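Local coordinates for endoglucanase A (Clostridium cellulolyticum, PDB 1EDG), which hydrolyses internal beta-1,4-glucosidic bonds of cellulose as a family 5 endoglucanase, here in the form of its isolated catalytic domain, at residues A[75-80]-A[116-121]; A[106-111]-A[157-162]; A[302-307]-A[334-339]. One frame throughout, in Å; residues are numbered along the deposited sequence.

Contact 1: A[75-80]-A[116-121]; sequences FNTVRI and YVILNT
N76 and Y116 open the pairing of two neighbouring parallel strands, 77-80 and 116-120, whose axes come within 4.7 Å and differ in direction by 14°. Donors and acceptors then interleave: Y116 N binds N76 O, V78 N binds Y116 O, I118 N binds V78 O, and I80 N closes the series on I118 O at 2.8 Å. T77, R79, Y116 and I118 send their side chains to one face of the sheet, and V78, I80, V117 and L119 to the other.

At the start, the amide of N76 stands nearly upright to the tyrosine, its plane 81° from that of the ring, and brings ND2 to the edge of Y116, 3.6 Å from CD1; this nitrogen is hydrogen-bonded to G28 O. Farther along, R79 starts out with CG anti to its backbone N (chi1 -169°), which lays CG against I118, 3.6 Å from CB and also touching CG2. A bend at chi3 then carries the guanidinium toward N120. R79 NH1 and N120 ND2 lie 3.3 Å apart as two donors, their planes almost perpendicular, and both turn to E166 OE2, by a salt bridge from R79 and a weak bond from N120. V82 N holds N120 OD1, which helps to fix the amide's rotation. On the other face the tip of I80, CD1, meets V117 CG1 at 3.8 Å.

These are the second and third strands of an eight-stranded barrel. R79 lies inside it and reaches N34 and E307, whereas V78, I80 and V117 pack outward on helix 97-111. Strand 163-166 flanks 116-120, and Y116 stacks on H162 just before it.

Contact 2: A[106-111]-A[157-162]; sequences VVNYCI and ANYDEH
Y159 joins a mixed polar and apolar contact near the surface, where the last turns of helix 97-111 meet the loop running from helix 138-155 into strand 163-166. The tyrosine meets N108 OD1 and I111 CG1 at the edge of its ring. Its OH donates to N108 OD1 at 2.7 Å, with a C=O...O angle of 123°, and the ring and the amide are nearly coplanar, 16° apart. Water 1 closes a small cycle with them: it accepts from N108 ND2 at 3.0 Å and donates to Y159 OH. Q104, one turn earlier on the helix, adds a bond to the same hydroxyl, so several partners fix where the phenol ends.

Away from the hydroxyl the contact becomes apolar. I111 CG1 abuts the ring edge 4.0 Å from CD2, and V107 CG1 comes obliquely to CE2. At the end of the same isoleucine branch, I111 CD1 touches H162 CB at 4.0 Å. H162 is itself held by D160: OD1 takes the backbone N of H162 in an Asx turn and also ND1 at 3.1 Å, both from the same face of the carboxylate.

Here an alpha-to-beta loop folds against the preceding barrel helix at the N-terminal end of the strands, as is typical of a TIM barrel, on the side away from the C-terminal strand ends where such enzymes carry their active site.

Contact 3: A[302-307]-A[334-339]; sequences PVIIGE and GILCIL
L336 and C337 pair with I304 and I305 in the last beta-alpha-beta crossover of the TIM barrel, where strand 303-308 leads through helix 316-332 to the parallel strand 336-339. The segment starts at G334, the positive-phi residue of the Schellman motif that ends the helix. G334 O accepts a hydrogen bond from water 2 at 2.7 Å, and that water accepts from V303 N, bridging the two segments before their direct pairing begins.

I335 comes next, its CG2 pressed 3.6 Å from I305 CG1 on the outer, helix-facing side, where A330 also meets it. L336 turns inward and runs alongside I304, pointing the same way, with CD2 against CG2 of its neighbour; both also touch L29 of helix 21-29. The L336 carbonyl O receives I305 N at 2.9 Å, whereas L336 N is buried without a partner. C337 turns outward again, against Y326 of helix 316-332, and its SG makes only a loose approach to I305 CD1.

I338 follows the paired residues. Its N gives a weak bond to I305 O, bent to 129° at the hydrogen. With CG1 anti to the carbonyl carbon (chi1 -57°), its chain reaches back along the inner face and sets CD1 3.8 Å from I304 CG2. Past it, the I338 carbonyl O lies 3.4 Å from E307 CA in a CA-H...O contact.

Overall arrangement
Contacts 1 and 3 belong to the same closed sheet, strands two and three in one and seven and eight in the other, with centres about 11 Å apart. They meet inside the barrel, where I118 CD1 packs on I338 CD1 at 3.6 Å and R79 NH2 forms a salt bridge to E307 OE2. E307 sits near the C-terminal end of strand seven, consistent with the position of the nucleophile in family 5 enzymes, so R79 probably belongs to its active-site surroundings. Contact 2 adjoins contact 1 twice: H162 O probably accepts from V117 N at 2.8 Å, beside the strand, and C110 packs on V117 and V78 from the helix side. Contacts 2 and 3 do not touch: centres about 20 Å apart, nearest atoms about 10 Å.

Contact 1: A[75-80]-A[116-121]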
loop_
_atom_site.group_PDB
_atom_site.type_symbol
_atom_site.label_atom_id
_atom_site.label_comp_id
_atom_site.label_asym_id
_atom_site.label_seq_id
_atom_site.Cartn_x
_atom_site.Cartn_y
_atom_site.Cartn_z
ATOM N N PHE A 75 7.546 -13.383 -3.177
ATOM C CA PHE A 75 7.350 -11.998 -2.745
ATOM C C PHE A 75 8.636 -11.520 -2.078
ATOM O O PHE A 75 9.277 -12.288 -1.359
ATOM C CB PHE A 75 6.203 -11.912 -1.726
ATOM C CG PHE A 75 4.841 -12.193 -2.304
ATOM C CD1 PHE A 75 4.127 -11.194 -2.964
ATOM C CD2 PHE A 75 4.262 -13.453 -2.173
ATOM C CE1 PHE A 75 2.852 -11.448 -3.484
ATOM C CE2 PHE A 75 2.997 -13.716 -2.686
ATOM C CZ PHE A 75 2.287 -12.715 -3.344
ATOM N N ASN A 76 9.037 -10.275 -2.319
ATOM C CA ASN A 76 10.249 -9.762 -1.681
ATOM C C ASN A 76 9.983 -8.501 -0.845
ATOM O O ASN A 76 10.905 -7.902 -0.285
ATOM C CB ASN A 76 11.358 -9.500 -2.705
ATOM C CG ASN A 76 12.743 -9.415 -2.062
ATOM O OD1 ASN A 76 13.058 -10.175 -1.144
ATOM N ND2 ASN A 76 13.567 -8.498 -2.535
ATOM N N THR A 77 8.711 -8.139 -0.716
ATOM C CA THR A 77 8.330 -6.952 0.048
ATOM C C THR A 77 7.046 -7.206 0.824
ATOM O O THR A 77 6.111 -7.811 0.305
ATOM C CB THR A 77 8.088 -5.753 -0.905
ATOM O OG1 THR A 77 9.277 -5.507 -1.669
ATOM C CG2 THR A 77 7.714 -4.494 -0.121
ATOM N N VAL A 78 7.017 -6.775 2.079
ATOM C CA VAL A 78 5.811 -6.909 2.888
ATOM C C VAL A 78 5.405 -5.513 3.355
ATOM O O VAL A 78 6.240 -4.763 3.872
ATOM C CB VAL A 78 6.034 -7.780 4.159
ATOM C CG1 VAL A 78 4.745 -7.840 4.977
ATOM C CG2 VAL A 78 6.478 -9.184 3.775
ATOM N N ARG A 79 4.164 -5.123 3.090
ATOM C CA ARG A 79 3.690 -3.835 3.579
ATOM C C ARG A 79 2.922 -4.165 4.857
ATOM O O ARG A 79 2.116 -5.114 4.890
ATOM C CB ARG A 79 2.782 -3.105 2.577
ATOM C CG ARG A 79 2.531 -1.647 3.011
ATOM C CD ARG A 79 1.861 -0.771 1.956
ATOM N NE ARG A 79 0.454 -1.088 1.899
ATOM C CZ ARG A 79 -0.550 -0.239 2.096
ATOM N NH1 ARG A 79 -0.355 1.047 2.348
ATOM N NH2 ARG A 79 -1.768 -0.730 2.149
ATOM N N ILE A 80 3.211 -3.417 5.909
ATOM C CA ILE A 80 2.575 -3.624 7.203
ATOM C C ILE A 80 1.741 -2.401 7.600
ATOM O O ILE A 80 2.269 -1.423 8.140
ATOM C CB ILE A 80 3.642 -3.914 8.291
ATOM C CG1 ILE A 80 4.444 -5.172 7.926
ATOM C CG2 ILE A 80 2.985 -4.069 9.650
ATOM C CD1 ILE A 80 5.584 -5.472 8.870
ATOM N N TYR A 116 12.099 -6.536 2.022
ATOM C CA TYR A 116 11.893 -5.104 2.161
ATOM C C TYR A 116 10.568 -4.936 2.921
ATOM O O TYR A 116 9.659 -5.767 2.794
ATOM C CB TYR A 116 11.830 -4.439 0.780
ATOM C CG TYR A 116 13.178 -4.352 0.097
ATOM C CD1 TYR A 116 13.676 -5.420 -0.656
ATOM C CD2 TYR A 116 13.976 -3.216 0.241
ATOM C CE1 TYR A 116 14.938 -5.358 -1.240
ATOM C CE2 TYR A 116 15.236 -3.141 -0.339
ATOM C CZ TYR A 116 15.715 -4.219 -1.076
ATOM O OH TYR A 116 16.981 -4.155 -1.625
ATOM N N VAL A 117 10.470 -3.894 3.740
ATOM C CA VAL A 117 9.263 -3.657 4.518
ATOM C C VAL A 117 8.782 -2.219 4.386
ATOM O O VAL A 117 9.586 -1.287 4.365
ATOM C CB VAL A 117 9.514 -3.928 6.026
ATOM C CG1 VAL A 117 8.243 -3.648 6.840
ATOM C CG2 VAL A 117 9.969 -5.359 6.238
ATOM N N ILE A 118 7.470 -2.049 4.289
ATOM C CA ILE A 118 6.876 -0.722 4.222
ATOM C C ILE A 118 6.023 -0.559 5.477
ATOM O O ILE A 118 5.111 -1.349 5.706
ATOM C CB ILE A 118 5.968 -0.546 2.991
ATOM C CG1 ILE A 118 6.798 -0.605 1.703
ATOM C CG2 ILE A 118 5.226 0.792 3.078
ATOM C CD1 ILE A 118 5.956 -0.703 0.448
ATOM N N LEU A 119 6.351 0.430 6.299
ATOM C CA LEU A 119 5.610 0.724 7.531
ATOM C C LEU A 119 4.861 2.041 7.288
ATOM O O LEU A 119 5.459 3.003 6.810
ATOM C CB LEU A 119 6.582 0.927 8.694
ATOM C CG LEU A 119 6.496 0.123 9.992
ATOM C CD1 LEU A 119 7.205 0.915 11.057
ATOM C CD2 LEU A 119 5.064 -0.144 10.419
ATOM N N ASN A 120 3.584 2.110 7.653
ATOM C CA ASN A 120 2.812 3.336 7.428
ATOM C C ASN A 120 1.922 3.711 8.615
ATOM O O ASN A 120 2.129 3.214 9.732
ATOM C CB ASN A 120 1.919 3.157 6.175
ATOM C CG ASN A 120 0.621 2.343 6.446
ATOM O OD1 ASN A 120 0.321 1.948 7.576
ATOM N ND2 ASN A 120 -0.161 2.136 5.406
ATOM N N THR A 121 1.062 4.709 8.393
ATOM C CA THR A 121 0.012 5.048 9.353
ATOM C C THR A 121 -1.165 4.675 8.444
ATOM O O THR A 121 -1.134 4.959 7.232
ATOM C CB THR A 121 -0.072 6.547 9.783
ATOM O OG1 THR A 121 -0.394 7.380 8.663
ATOM C CG2 THR A 121 1.210 6.986 10.447
#

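Contact 2: A[106-111]-A[157-162]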
loop_
_atom_site.group_PDB
_atom_site.type_symbol
_atom_site.label_atom_id
_atom_site.label_comp_id
_atom_site.label_asym_id
_atom_site.label_seq_id
_atom_site.Cartn_x
_atom_site.Cartn_y
_atom_site.Cartn_z
ATOM N N VAL A 106 7.200 -8.092 14.368
ATOM C CA VAL A 106 6.720 -8.504 13.048
ATOM C C VAL A 106 7.604 -7.935 11.931
ATOM O O VAL A 106 7.857 -8.608 10.927
ATOM C CB VAL A 106 5.240 -8.103 12.844
ATOM C CG1 VAL A 106 4.778 -8.441 11.430
ATOM C CG2 VAL A 106 4.368 -8.832 13.857
ATOM N N VAL A 107 8.077 -6.702 12.111
ATOM C CA VAL A 107 8.971 -6.067 11.141
ATOM C C VAL A 107 10.229 -6.932 11.038
ATOM O O VAL A 107 10.708 -7.236 9.938
ATOM C CB VAL A 107 9.362 -4.625 11.589
ATOM C CG1 VAL A 107 10.557 -4.109 10.790
ATOM C CG2 VAL A 107 8.174 -3.687 11.413
ATOM N N ASN A 108 10.729 -7.369 12.189
ATOM C CA ASN A 108 11.922 -8.200 12.233
ATOM C C ASN A 108 11.760 -9.545 11.534
ATOM O O ASN A 108 12.724 -10.059 10.979
ATOM C CB ASN A 108 12.409 -8.369 13.672
ATOM C CG ASN A 108 13.123 -7.131 14.189
ATOM O OD1 ASN A 108 13.450 -6.230 13.412
ATOM N ND2 ASN A 108 13.386 -7.085 15.489
ATOM N N TYR A 109 10.548 -10.100 11.535
ATOM C CA TYR A 109 10.295 -11.369 10.845
ATOM C C TYR A 109 10.673 -11.177 9.374
ATOM O O TYR A 109 11.304 -12.043 8.766
ATOM C CB TYR A 109 8.811 -11.751 10.872
ATOM C CG TYR A 109 8.218 -12.130 12.206
ATOM C CD1 TYR A 109 9.021 -12.439 13.304
ATOM C CD2 TYR A 109 6.834 -12.179 12.365
ATOM C CE1 TYR A 109 8.447 -12.787 14.538
ATOM C CE2 TYR A 109 6.253 -12.522 13.583
ATOM C CZ TYR A 109 7.061 -12.822 14.663
ATOM O OH TYR A 109 6.474 -13.135 15.866
ATOM N N CYS A 110 10.271 -10.033 8.815
ATOM C CA CYS A 110 10.533 -9.693 7.413
ATOM C C CYS A 110 11.992 -9.313 7.144
ATOM O O CYS A 110 12.606 -9.807 6.193
ATOM C CB CYS A 110 9.610 -8.553 6.977
ATOM S SG CYS A 110 7.863 -8.835 7.301
ATOM N N ILE A 111 12.546 -8.445 7.986
ATOM C CA ILE A 111 13.929 -8.014 7.842
ATOM C C ILE A 111 14.896 -9.196 7.945
ATOM O O ILE A 111 15.883 -9.256 7.207
ATOM C CB ILE A 111 14.297 -6.942 8.897
ATOM C CG1 ILE A 111 13.482 -5.662 8.669
ATOM C CG2 ILE A 111 15.791 -6.638 8.862
ATOM C CD1 ILE A 111 13.759 -4.957 7.347
ATOM N N ALA A 157 15.592 3.749 13.845
ATOM C CA ALA A 157 16.755 4.499 13.375
ATOM C C ALA A 157 17.905 3.674 12.788
ATOM O O ALA A 157 18.597 4.132 11.881
ATOM C CB ALA A 157 17.282 5.383 14.501
ATOM N N ASN A 158 18.106 2.467 13.308
ATOM C CA ASN A 158 19.197 1.606 12.857
ATOM C C ASN A 158 18.910 0.712 11.654
ATOM O O ASN A 158 19.804 0.007 11.187
ATOM C CB ASN A 158 19.707 0.749 14.019
ATOM C CG ASN A 158 20.288 1.582 15.147
ATOM O OD1 ASN A 158 21.015 2.547 14.915
ATOM N ND2 ASN A 158 19.967 1.213 16.379
ATOM N N TYR A 159 17.679 0.711 11.159
ATOM C CA TYR A 159 17.349 -0.126 10.011
ATOM C C TYR A 159 17.804 0.563 8.727
ATOM O O TYR A 159 17.668 1.779 8.594
ATOM C CB TYR A 159 15.850 -0.415 9.971
ATOM C CG TYR A 159 15.367 -1.311 11.098
ATOM C CD1 TYR A 159 15.397 -0.875 12.423
ATOM C CD2 TYR A 159 14.876 -2.590 10.836
ATOM C CE1 TYR A 159 14.951 -1.687 13.457
ATOM C CE2 TYR A 159 14.424 -3.416 11.869
ATOM C CZ TYR A 159 14.466 -2.955 13.175
ATOM O OH TYR A 159 14.014 -3.749 14.200
ATOM N N ASP A 160 18.377 -0.204 7.801
ATOM C CA ASP A 160 18.861 0.365 6.544
ATOM C C ASP A 160 17.760 0.535 5.496
ATOM O O ASP A 160 16.572 0.432 5.822
ATOM C CB ASP A 160 20.062 -0.431 5.996
ATOM C CG ASP A 160 19.701 -1.842 5.517
ATOM O OD1 ASP A 160 18.519 -2.258 5.533
ATOM O OD2 ASP A 160 20.643 -2.550 5.102
ATOM N N GLU A 161 18.159 0.727 4.238
ATOM C CA GLU A 161 17.226 0.936 3.129
ATOM C C GLU A 161 16.154 -0.127 2.924
ATOM O O GLU A 161 15.223 0.078 2.150
ATOM C CB GLU A 161 17.972 1.198 1.808
ATOM C CG GLU A 161 18.661 -0.020 1.173
ATOM C CD GLU A 161 19.911 -0.488 1.922
ATOM O OE1 GLU A 161 20.647 0.361 2.484
ATOM O OE2 GLU A 161 20.163 -1.716 1.936
ATOM N N HIS A 162 16.277 -1.265 3.601
ATOM C CA HIS A 162 15.263 -2.304 3.485
ATOM C C HIS A 162 13.938 -1.866 4.119
ATOM O O HIS A 162 12.890 -2.431 3.816
ATOM C CB HIS A 162 15.750 -3.617 4.086
ATOM C CG HIS A 162 16.672 -4.370 3.182
ATOM N ND1 HIS A 162 18.003 -4.045 3.036
ATOM C CD2 HIS A 162 16.436 -5.389 2.322
ATOM C CE1 HIS A 162 18.546 -4.827 2.118
ATOM N NE2 HIS A 162 17.616 -5.651 1.671
HETATM O O HOH W 1 15.453 -5.057 16.353
#

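Contact 3: A[302-307]-A[334-339]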
loop_
_atom_site.group_PDB
_atom_site.type_symbol
_atom_site.label_atom_id
_atom_site.label_comp_id
_atom_site.label_asym_id
_atom_site.label_seq_id
_atom_site.Cartn_x
_atom_site.Cartn_y
_atom_site.Cartn_z
ATOM N N PRO A 302 10.189 6.958 -9.092
ATOM C CA PRO A 302 9.520 5.723 -8.670
ATOM C C PRO A 302 8.077 5.851 -8.183
ATOM O O PRO A 302 7.718 6.821 -7.500
ATOM C CB PRO A 302 10.454 5.185 -7.588
ATOM C CG PRO A 302 11.055 6.407 -7.008
ATOM C CD PRO A 302 11.319 7.280 -8.201
ATOM N N VAL A 303 7.271 4.848 -8.536
ATOM C CA VAL A 303 5.865 4.760 -8.145
ATOM C C VAL A 303 5.573 3.315 -7.711
ATOM O O VAL A 303 6.059 2.353 -8.324
ATOM C CB VAL A 303 4.913 5.117 -9.316
ATOM C CG1 VAL A 303 3.455 5.018 -8.857
ATOM C CG2 VAL A 303 5.197 6.523 -9.842
ATOM N N ILE A 304 4.801 3.172 -6.640
ATOM C CA ILE A 304 4.433 1.858 -6.131
ATOM C C ILE A 304 2.917 1.772 -5.985
ATOM O O ILE A 304 2.289 2.687 -5.446
ATOM C CB ILE A 304 5.078 1.577 -4.731
ATOM C CG1 ILE A 304 6.585 1.342 -4.857
ATOM C CG2 ILE A 304 4.411 0.377 -4.060
ATOM C CD1 ILE A 304 7.284 1.159 -3.520
ATOM N N ILE A 305 2.323 0.730 -6.564
ATOM C CA ILE A 305 0.888 0.494 -6.411
ATOM C C ILE A 305 0.859 -0.337 -5.116
ATOM O O ILE A 305 1.097 -1.554 -5.131
ATOM C CB ILE A 305 0.287 -0.298 -7.606
ATOM C CG1 ILE A 305 0.335 0.556 -8.883
ATOM C CG2 ILE A 305 -1.161 -0.698 -7.308
ATOM C CD1 ILE A 305 -0.138 -0.154 -10.138
ATOM N N GLY A 306 0.671 0.361 -3.991
ATOM C CA GLY A 306 0.671 -0.271 -2.686
ATOM C C GLY A 306 -0.480 -1.207 -2.379
ATOM O O GLY A 306 -0.410 -1.962 -1.409
ATOM N N GLU A 307 -1.552 -1.117 -3.159
ATOM C CA GLU A 307 -2.713 -1.985 -2.971
ATOM C C GLU A 307 -3.401 -2.277 -4.300
ATOM O O GLU A 307 -3.661 -1.363 -5.093
ATOM C CB GLU A 307 -3.749 -1.362 -2.017
ATOM C CG GLU A 307 -3.315 -1.234 -0.569
ATOM C CD GLU A 307 -4.443 -0.775 0.354
ATOM O OE1 GLU A 307 -5.632 -0.971 0.027
ATOM O OE2 GLU A 307 -4.132 -0.225 1.421
ATOM N N GLY A 334 7.613 -0.119 -15.350
ATOM C CA GLY A 334 8.487 0.010 -14.191
ATOM C C GLY A 334 7.803 0.184 -12.845
ATOM O O GLY A 334 8.449 0.598 -11.880
ATOM N N ILE A 335 6.532 -0.198 -12.756
ATOM C CA ILE A 335 5.752 -0.045 -11.527
ATOM C C ILE A 335 5.628 -1.332 -10.701
ATOM O O ILE A 335 5.306 -2.395 -11.244
ATOM C CB ILE A 335 4.319 0.435 -11.866
ATOM C CG1 ILE A 335 4.354 1.696 -12.742
ATOM C CG2 ILE A 335 3.521 0.678 -10.591
ATOM C CD1 ILE A 335 3.025 2.012 -13.420
ATOM N N LEU A 336 5.848 -1.220 -9.392
ATOM C CA LEU A 336 5.724 -2.358 -8.472
ATOM C C LEU A 336 4.263 -2.526 -8.055
ATOM O O LEU A 336 3.539 -1.536 -7.947
ATOM C CB LEU A 336 6.548 -2.121 -7.197
ATOM C CG LEU A 336 6.440 -3.227 -6.135
ATOM C CD1 LEU A 336 7.255 -4.407 -6.595
ATOM C CD2 LEU A 336 6.925 -2.750 -4.786
ATOM N N CYS A 337 3.847 -3.771 -7.818
ATOM C CA CYS A 337 2.491 -4.095 -7.367
ATOM C C CYS A 337 2.546 -4.784 -6.001
ATOM O O CYS A 337 3.431 -5.606 -5.757
ATOM C CB CYS A 337 1.813 -5.048 -8.348
ATOM S SG CYS A 337 1.390 -4.308 -9.915
ATOM N N ILE A 338 1.621 -4.435 -5.107
ATOM C CA ILE A 338 1.555 -5.053 -3.780
ATOM C C ILE A 338 0.110 -5.515 -3.580
ATOM O O ILE A 338 -0.823 -4.713 -3.610
ATOM C CB ILE A 338 1.975 -4.074 -2.651
ATOM C CG1 ILE A 338 3.396 -3.540 -2.903
ATOM C CG2 ILE A 338 1.947 -4.786 -1.294
ATOM C CD1 ILE A 338 3.920 -2.617 -1.810
ATOM N N LEU A 339 -0.062 -6.825 -3.439
ATOM C CA LEU A 339 -1.365 -7.468 -3.265
ATOM C C LEU A 339 -1.986 -7.173 -1.898
ATOM O O LEU A 339 -1.290 -7.206 -0.879
ATOM C CB LEU A 339 -1.180 -8.992 -3.374
ATOM C CG LEU A 339 -2.214 -9.972 -3.943
ATOM C CD1 LEU A 339 -2.118 -11.262 -3.170
ATOM C CD2 LEU A 339 -3.601 -9.450 -3.915
HETATM O O HOH W 2 8.299 2.543 -9.991
#